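Local atomic coordinates of AAR187Cp (Eremothecium gossypii, PDB entry 3ZIL), a protein that probably regulates sister chromatid cohesion through the cohesin complex, the chain being the C-terminal Wapl-type helical domain of Wpl1. Residues R39-M51 with V82-I94. Sequence-based numbering, arbitrary orientation.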
ATOM      1  N   ARG A  39     -14.987   9.301 -31.497  1.00 24.15           N
ATOM      2  CA  ARG A  39     -14.588   9.944 -30.225  1.00 26.20           C
ATOM      3  C   ARG A  39     -13.176   9.508 -29.858  1.00 25.61           C
ATOM      4  O   ARG A  39     -12.240  10.351 -29.655  1.00 23.90           O
ATOM      5  CB  ARG A  39     -15.584   9.607 -29.117  1.00 24.06           C
ATOM      6  CG  ARG A  39     -15.148  10.043 -27.695  1.00 29.79           C
ATOM      7  CD  ARG A  39     -16.296   9.844 -26.664  1.00 26.34           C
ATOM      8  NE  ARG A  39     -15.897   9.758 -25.246  1.00 27.25           N
ATOM      9  CZ  ARG A  39     -15.453  10.741 -24.465  1.00 31.37           C
ATOM     10  NH1 ARG A  39     -15.191  11.985 -24.948  1.00 27.50           N
ATOM     11  NH2 ARG A  39     -15.184  10.458 -23.177  1.00 26.35           N
ATOM     12  N   ARG A  40     -13.013   8.188 -29.781  1.00 26.33           N
ATOM     13  CA  ARG A  40     -11.690   7.624 -29.458  1.00 26.20           C
ATOM     14  C   ARG A  40     -10.575   8.194 -30.367  1.00 25.26           C
ATOM     15  O   ARG A  40      -9.448   8.427 -29.894  1.00 22.26           O
ATOM     16  CB  ARG A  40     -11.693   6.106 -29.545  1.00 24.37           C
ATOM     17  CG  ARG A  40     -10.347   5.533 -29.195  1.00 26.74           C
ATOM     18  CD  ARG A  40     -10.299   4.026 -29.290  1.00 32.96           C
ATOM     19  NE  ARG A  40     -10.242   3.344 -30.593  1.00 40.22           N
ATOM     20  CZ  ARG A  40      -9.894   3.845 -31.753  1.00 38.81           C
ATOM     21  NH1 ARG A  40      -9.540   5.114 -31.846  1.00 45.34           N
ATOM     22  NH2 ARG A  40      -9.895   3.057 -32.829  1.00 40.39           N
ATOM     23  N   ASN A  41     -10.898   8.358 -31.656  1.00 24.97           N
ATOM     24  CA  ASN A  41      -9.915   8.799 -32.629  1.00 25.09           C
ATOM     25  C   ASN A  41      -9.539  10.264 -32.452  1.00 22.82           C
ATOM     26  O   ASN A  41      -8.341  10.628 -32.542  1.00 20.83           O
ATOM     27  CB  ASN A  41     -10.391   8.487 -34.063  1.00 27.27           C
ATOM     28  CG  ASN A  41     -10.234   6.978 -34.409  1.00 30.14           C
ATOM     29  OD1 ASN A  41      -9.845   6.168 -33.563  1.00 29.56           O
ATOM     30  ND2 ASN A  41     -10.560   6.609 -35.602  1.00 27.43           N
ATOM     31  N   ASN A  42     -10.542  11.104 -32.170  1.00 20.59           N
ATOM     32  CA  ASN A  42     -10.248  12.489 -31.855  1.00 21.82           C
ATOM     33  C   ASN A  42      -9.418  12.516 -30.563  1.00 19.73           C
ATOM     34  O   ASN A  42      -8.510  13.330 -30.453  1.00 20.11           O
ATOM     35  CB  ASN A  42     -11.516  13.344 -31.661  1.00 22.86           C
ATOM     36  CG  ASN A  42     -12.234  13.633 -33.009  1.00 27.95           C
ATOM     37  OD1 ASN A  42     -13.298  14.171 -33.038  1.00 34.29           O
ATOM     38  ND2 ASN A  42     -11.626  13.277 -34.079  1.00 25.75           N
ATOM     39  N   MET A  43      -9.759  11.682 -29.590  1.00 18.34           N
ATOM     40  CA  MET A  43      -9.012  11.777 -28.262  1.00 19.80           C
ATOM     41  C   MET A  43      -7.544  11.375 -28.521  1.00 17.25           C
ATOM     42  O   MET A  43      -6.574  11.964 -27.952  1.00 20.40           O
ATOM     43  CB  MET A  43      -9.692  10.907 -27.162  1.00 17.63           C
ATOM     44  CG  MET A  43      -8.991  11.051 -25.757  1.00 17.88           C
ATOM     45  SD  MET A  43     -10.015  10.012 -24.632  1.00 24.10           S
ATOM     46  CE  MET A  43     -11.574  10.897 -24.511  1.00 23.99           C
ATOM     47  N   LEU A  44      -7.371  10.357 -29.358  1.00 17.91           N
ATOM     48  CA  LEU A  44      -6.008   9.936 -29.718  1.00 19.26           C
ATOM     49  C   LEU A  44      -5.168  11.036 -30.339  1.00 22.62           C
ATOM     50  O   LEU A  44      -3.988  11.309 -29.960  1.00 21.17           O
ATOM     51  CB  LEU A  44      -6.040   8.682 -30.616  1.00 21.20           C
ATOM     52  CG  LEU A  44      -4.694   8.174 -31.209  1.00 21.50           C
ATOM     53  CD1 LEU A  44      -3.790   7.850 -29.990  1.00 20.86           C
ATOM     54  CD2 LEU A  44      -4.847   6.949 -32.110  1.00 19.35           C
ATOM     55  N   ARG A  45      -5.772  11.712 -31.295  1.00 23.42           N
ATOM     56  CA  ARG A  45      -5.141  12.754 -31.991  1.00 21.80           C
ATOM     57  C   ARG A  45      -4.852  13.923 -31.039  1.00 23.91           C
ATOM     58  O   ARG A  45      -3.796  14.566 -31.130  1.00 20.50           O
ATOM     59  CB  ARG A  45      -6.046  13.111 -33.164  1.00 25.84           C
ATOM     60  CG  ARG A  45      -5.686  14.417 -33.859  1.00 27.80           C
ATOM     61  CD  ARG A  45      -6.478  14.462 -35.200  1.00 31.99           C
ATOM     62  NE  ARG A  45      -5.997  15.586 -35.963  1.00 29.31           N
ATOM     63  CZ  ARG A  45      -6.583  16.116 -37.024  1.00 32.99           C
ATOM     64  NH1 ARG A  45      -7.728  15.623 -37.491  1.00 26.35           N
ATOM     65  NH2 ARG A  45      -6.015  17.189 -37.602  1.00 32.40           N
ATOM     66  N   LEU A  46      -5.743  14.171 -30.072  1.00 22.74           N
ATOM     67  CA  LEU A  46      -5.501  15.219 -29.068  1.00 22.37           C
ATOM     68  C   LEU A  46      -4.290  14.929 -28.148  1.00 23.53           C
ATOM     69  O   LEU A  46      -3.438  15.843 -27.888  1.00 22.09           O
ATOM     70  CB  LEU A  46      -6.754  15.412 -28.232  1.00 21.67           C
ATOM     71  CG  LEU A  46      -6.664  16.264 -26.962  1.00 24.41           C
ATOM     72  CD1 LEU A  46      -6.296  17.685 -27.360  1.00 22.35           C
ATOM     73  CD2 LEU A  46      -7.924  16.150 -26.050  1.00 21.59           C
ATOM     74  N   CYS A  47      -4.240  13.682 -27.664  1.00 21.10           N
ATOM     75  CA  CYS A  47      -3.197  13.222 -26.727  1.00 23.36           C
ATOM     76  C   CYS A  47      -1.882  13.354 -27.472  1.00 22.52           C
ATOM     77  O   CYS A  47      -0.882  13.845 -26.936  1.00 23.54           O
ATOM     78  CB  CYS A  47      -3.436  11.772 -26.286  1.00 22.06           C
ATOM     79  SG  CYS A  47      -4.922  11.663 -25.222  1.00 24.09           S
ATOM     80  N   LEU A  48      -1.893  12.934 -28.727  1.00 22.72           N
ATOM     81  CA  LEU A  48      -0.621  12.902 -29.494  1.00 26.14           C
ATOM     82  C   LEU A  48      -0.074  14.339 -29.792  1.00 25.37           C
ATOM     83  O   LEU A  48       1.107  14.614 -29.600  1.00 28.05           O
ATOM     84  CB  LEU A  48      -0.748  12.009 -30.709  1.00 24.19           C
ATOM     85  CG  LEU A  48       0.574  11.587 -31.394  1.00 31.49           C
ATOM     86  CD1 LEU A  48       1.561  10.799 -30.523  1.00 26.80           C
ATOM     87  CD2 LEU A  48       0.197  10.737 -32.583  1.00 28.91           C
ATOM     88  N   ASP A  49      -0.958  15.272 -30.141  1.00 27.80           N
ATOM     89  CA  ASP A  49      -0.625  16.705 -30.208  1.00 24.58           C
ATOM     90  C   ASP A  49      -0.064  17.256 -28.881  1.00 26.62           C
ATOM     91  O   ASP A  49       0.954  17.988 -28.850  1.00 27.33           O
ATOM     92  CB  ASP A  49      -1.866  17.485 -30.647  1.00 25.42           C
ATOM     93  CG  ASP A  49      -2.285  17.148 -32.084  1.00 30.20           C
ATOM     94  OD1 ASP A  49      -1.533  16.467 -32.794  1.00 28.65           O
ATOM     95  OD2 ASP A  49      -3.366  17.540 -32.522  1.00 30.06           O
ATOM     96  N   MET A  50      -0.723  16.922 -27.783  1.00 21.86           N
ATOM     97  CA  MET A  50      -0.356  17.448 -26.459  1.00 23.15           C
ATOM     98  C   MET A  50       0.969  16.873 -26.080  1.00 22.43           C
ATOM     99  O   MET A  50       1.828  17.588 -25.615  1.00 29.76           O
ATOM    100  CB  MET A  50      -1.379  16.997 -25.395  1.00 24.26           C
ATOM    101  CG  MET A  50      -2.711  17.697 -25.543  1.00 24.28           C
ATOM    102  SD  MET A  50      -4.013  17.119 -24.426  1.00 28.94           S
ATOM    103  CE  MET A  50      -3.255  17.781 -22.963  1.00 22.46           C
ATOM    104  N   MET A  51       1.132  15.572 -26.285  1.00 22.16           N
ATOM    105  CA  MET A  51       2.426  14.891 -26.098  1.00 25.16           C
ATOM    106  C   MET A  51       3.504  15.566 -26.948  1.00 26.50           C
ATOM    107  O   MET A  51       4.588  15.747 -26.457  1.00 26.80           O
ATOM    108  CB  MET A  51       2.353  13.379 -26.413  1.00 23.85           C
ATOM    109  CG  MET A  51       3.664  12.664 -26.113  1.00 33.24           C
ATOM    110  SD  MET A  51       3.991  12.496 -24.312  1.00 34.89           S
ATOM    111  CE  MET A  51       3.062  10.996 -23.933  1.00 33.05           C
ATOM    112  N   VAL A  82      -8.702   1.338 -24.567  1.00 23.56           N
ATOM    113  CA  VAL A  82      -7.828   2.259 -25.252  1.00 23.38           C
ATOM    114  C   VAL A  82      -8.244   3.694 -24.883  1.00 21.42           C
ATOM    115  O   VAL A  82      -7.412   4.508 -24.529  1.00 24.78           O
ATOM    116  CB  VAL A  82      -7.756   2.066 -26.810  1.00 23.51           C
ATOM    117  CG1 VAL A  82      -7.017   3.265 -27.420  1.00 21.05           C
ATOM    118  CG2 VAL A  82      -7.072   0.768 -27.172  1.00 23.65           C
ATOM    119  N   THR A  83      -9.548   3.930 -24.825  1.00 20.91           N
ATOM    120  CA  THR A  83     -10.069   5.232 -24.451  1.00 20.54           C
ATOM    121  C   THR A  83      -9.639   5.552 -23.014  1.00 19.32           C
ATOM    122  O   THR A  83      -9.219   6.671 -22.717  1.00 20.21           O
ATOM    123  CB  THR A  83     -11.581   5.234 -24.626  1.00 21.35           C
ATOM    124  OG1 THR A  83     -11.857   5.122 -26.032  1.00 25.48           O
ATOM    125  CG2 THR A  83     -12.221   6.495 -24.129  1.00 22.07           C
ATOM    126  N   SER A  84      -9.757   4.554 -22.148  1.00 16.84           N
ATOM    127  CA  SER A  84      -9.387   4.683 -20.699  1.00 18.44           C
ATOM    128  C   SER A  84      -7.902   5.049 -20.467  1.00 16.31           C
ATOM    129  O   SER A  84      -7.554   5.894 -19.617  1.00 20.63           O
ATOM    130  CB  SER A  84      -9.765   3.343 -20.064  1.00 16.76           C
ATOM    131  OG  SER A  84     -11.159   3.333 -19.885  1.00 17.36           O
ATOM    132  N   LEU A  85      -7.035   4.420 -21.262  1.00 16.58           N
ATOM    133  CA  LEU A  85      -5.645   4.780 -21.330  1.00 17.10           C
ATOM    134  C   LEU A  85      -5.374   6.235 -21.738  1.00 17.34           C
ATOM    135  O   LEU A  85      -4.578   6.934 -21.098  1.00 16.23           O
ATOM    136  CB  LEU A  85      -4.896   3.852 -22.254  1.00 17.01           C
ATOM    137  CG  LEU A  85      -3.359   4.032 -22.081  1.00 20.08           C
ATOM    138  CD1 LEU A  85      -2.864   3.662 -20.669  1.00 17.81           C
ATOM    139  CD2 LEU A  85      -2.585   3.242 -23.154  1.00 22.98           C
ATOM    140  N   LEU A  86      -6.005   6.676 -22.833  1.00 17.41           N
ATOM    141  CA  LEU A  86      -5.919   8.045 -23.259  1.00 17.44           C
ATOM    142  C   LEU A  86      -6.404   8.983 -22.152  1.00 16.78           C
ATOM    143  O   LEU A  86      -5.846  10.051 -21.977  1.00 18.09           O
ATOM    144  CB  LEU A  86      -6.802   8.237 -24.521  1.00 18.96           C
ATOM    145  CG  LEU A  86      -6.488   7.335 -25.709  1.00 17.52           C
ATOM    146  CD1 LEU A  86      -7.426   7.526 -26.941  1.00 18.74           C
ATOM    147  CD2 LEU A  86      -5.016   7.457 -26.081  1.00 18.20           C
ATOM    148  N   GLN A  87      -7.488   8.603 -21.448  1.00 16.07           N
ATOM    149  CA  GLN A  87      -8.055   9.455 -20.447  1.00 17.80           C
ATOM    150  C   GLN A  87      -7.102   9.522 -19.276  1.00 17.05           C
ATOM    151  O   GLN A  87      -7.039  10.581 -18.662  1.00 16.24           O
ATOM    152  CB  GLN A  87      -9.435   8.960 -19.931  1.00 18.38           C
ATOM    153  CG  GLN A  87     -10.513   9.148 -21.012  1.00 19.74           C
ATOM    154  CD  GLN A  87     -11.798   8.437 -20.676  1.00 21.30           C
ATOM    155  OE1 GLN A  87     -11.812   7.225 -20.474  1.00 21.58           O
ATOM    156  NE2 GLN A  87     -12.914   9.174 -20.733  1.00 18.92           N
ATOM    157  N   CYS A  88      -6.445   8.416 -18.932  1.00 15.93           N
ATOM    158  CA  CYS A  88      -5.427   8.487 -17.826  1.00 17.22           C
ATOM    159  C   CYS A  88      -4.241   9.463 -18.214  1.00 17.65           C
ATOM    160  O   CYS A  88      -3.795  10.217 -17.378  1.00 18.66           O
ATOM    161  CB  CYS A  88      -4.836   7.127 -17.548  1.00 16.34           C
ATOM    162  SG  CYS A  88      -5.926   5.887 -16.835  1.00 20.10           S
ATOM    163  N   PHE A  89      -3.736   9.416 -19.454  1.00 19.05           N
ATOM    164  CA  PHE A  89      -2.756  10.409 -19.941  1.00 20.94           C
ATOM    165  C   PHE A  89      -3.225  11.898 -19.789  1.00 22.69           C
ATOM    166  O   PHE A  89      -2.510  12.704 -19.213  1.00 22.01           O
ATOM    167  CB  PHE A  89      -2.288  10.078 -21.385  1.00 22.96           C
ATOM    168  CG  PHE A  89      -1.500  11.178 -22.012  1.00 27.65           C
ATOM    169  CD1 PHE A  89      -0.167  11.413 -21.635  1.00 26.49           C
ATOM    170  CD2 PHE A  89      -2.109  12.054 -22.905  1.00 29.76           C
ATOM    171  CE1 PHE A  89       0.560  12.451 -22.197  1.00 29.79           C
ATOM    172  CE2 PHE A  89      -1.384  13.118 -23.444  1.00 33.76           C
ATOM    173  CZ  PHE A  89      -0.049  13.315 -23.088  1.00 30.14           C
ATOM    174  N   ILE A  90      -4.459  12.225 -20.221  1.00 20.68           N
ATOM    175  CA  ILE A  90      -5.036  13.518 -20.047  1.00 20.33           C
ATOM    176  C   ILE A  90      -5.012  13.950 -18.566  1.00 21.46           C
ATOM    177  O   ILE A  90      -4.577  15.093 -18.241  1.00 20.32           O
ATOM    178  CB  ILE A  90      -6.478  13.558 -20.623  1.00 21.38           C
ATOM    179  CG1 ILE A  90      -6.405  13.364 -22.127  1.00 23.03           C
ATOM    180  CG2 ILE A  90      -7.230  14.821 -20.150  1.00 22.82           C
ATOM    181  CD1 ILE A  90      -5.530  14.409 -22.793  1.00 30.06           C
ATOM    182  N   ALA A  91      -5.513  13.101 -17.676  1.00 18.87           N
ATOM    183  CA  ALA A  91      -5.531  13.459 -16.250  1.00 20.38           C
ATOM    184  C   ALA A  91      -4.119  13.769 -15.771  1.00 21.87           C
ATOM    185  O   ALA A  91      -3.898  14.722 -15.021  1.00 23.56           O
ATOM    186  CB  ALA A  91      -6.092  12.335 -15.398  1.00 19.65           C
ATOM    187  N   ASP A  92      -3.178  12.926 -16.163  1.00 20.50           N
ATOM    188  CA  ASP A  92      -1.770  13.161 -15.835  1.00 22.29           C
ATOM    189  C   ASP A  92      -1.106  14.369 -16.561  1.00 22.20           C
ATOM    190  O   ASP A  92      -0.256  14.992 -15.985  1.00 19.80           O
ATOM    191  CB  ASP A  92      -0.996  11.891 -16.078  1.00 21.90           C
ATOM    192  CG  ASP A  92       0.431  11.909 -15.516  1.00 25.43           C
ATOM    193  OD1 ASP A  92       0.647  12.516 -14.433  1.00 23.82           O
ATOM    194  OD2 ASP A  92       1.317  11.227 -16.179  1.00 20.68           O
ATOM    195  N   LYS A  93      -1.504  14.700 -17.784  1.00 19.61           N
ATOM    196  CA  LYS A  93      -0.796  15.700 -18.586  1.00 21.59           C
ATOM    197  C   LYS A  93      -1.326  17.078 -18.222  1.00 23.64           C
ATOM    198  O   LYS A  93      -0.550  18.018 -18.202  1.00 23.62           O
ATOM    199  CB  LYS A  93      -1.049  15.455 -20.087  1.00 23.16           C
ATOM    200  CG  LYS A  93      -0.129  16.243 -21.005  1.00 24.49           C
ATOM    201  CD  LYS A  93       1.355  16.041 -20.696  1.00 23.16           C
ATOM    202  CE  LYS A  93       2.118  17.229 -21.256  1.00 31.23           C
ATOM    203  NZ  LYS A  93       3.426  16.729 -21.724  1.00 36.80           N
ATOM    204  N   ILE A  94      -2.621  17.195 -17.874  1.00 18.74           N
ATOM    205  CA  ILE A  94      -3.215  18.515 -17.552  1.00 20.23           C
ATOM    206  C   ILE A  94      -4.157  18.296 -16.429  1.00 18.62           C
ATOM    207  O   ILE A  94      -5.410  18.365 -16.604  1.00 20.59           O
ATOM    208  CB  ILE A  94      -3.996  19.138 -18.748  1.00 22.14           C
ATOM    209  CG1 ILE A  94      -4.983  18.083 -19.338  1.00 21.66           C
ATOM    210  CG2 ILE A  94      -2.993  19.713 -19.793  1.00 20.81           C
ATOM    211  CD1 ILE A  94      -6.053  18.666 -20.306  1.00 21.41           C
TER
HETATM  212  O   HOH W   1       3.891  18.205 -24.223  1.00 26.14           O
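A knob-into-hole packing joins helix 39-51 to residues 82-94, with Leu86 set among Arg40, Met43, Leu44 and Cys47. The CD1 methyl of Leu86 reaches the backbone, 3.7 Å from Arg40 O. Leu86 CB meets Met43 SD. Met43 SD also lies 3.8 Å from Gln87 CG, and the side chains of Met43 and Gln87 cross at about a right angle. Helices 36-52 and 81-93 belong to the all-helical Wap1 domain, and helix 54-72 links them in sequence. The axes of segments 39-51 and 82-93 run 34° apart and approach to 10.0 Å. Further along, Cys47 SG lies at the edge of the Phe89 ring, 5.0 Å from its centroid. Met51 bends at chi2 (72°) and chi3 (85°), which turns CE back to 3.4 Å from Phe89 CE1; Met51 SD makes an oblique Met-aromatic contact with the same ring. Met50 SD touches Ile90 CD1 at 3.5 Å, while its CE methyl lies against Ile94 CG2. Water 1 donates to Met50 O and accepts from Lys93 NZ, bridging the C-terminal ends of the segments. Beside the start of helix 39-51, Arg39 NH2 and Gln87 NE2 both donate to the carbonyls of Cys72 and Gly75, and Arg39 NH1 bonds Trp71 O.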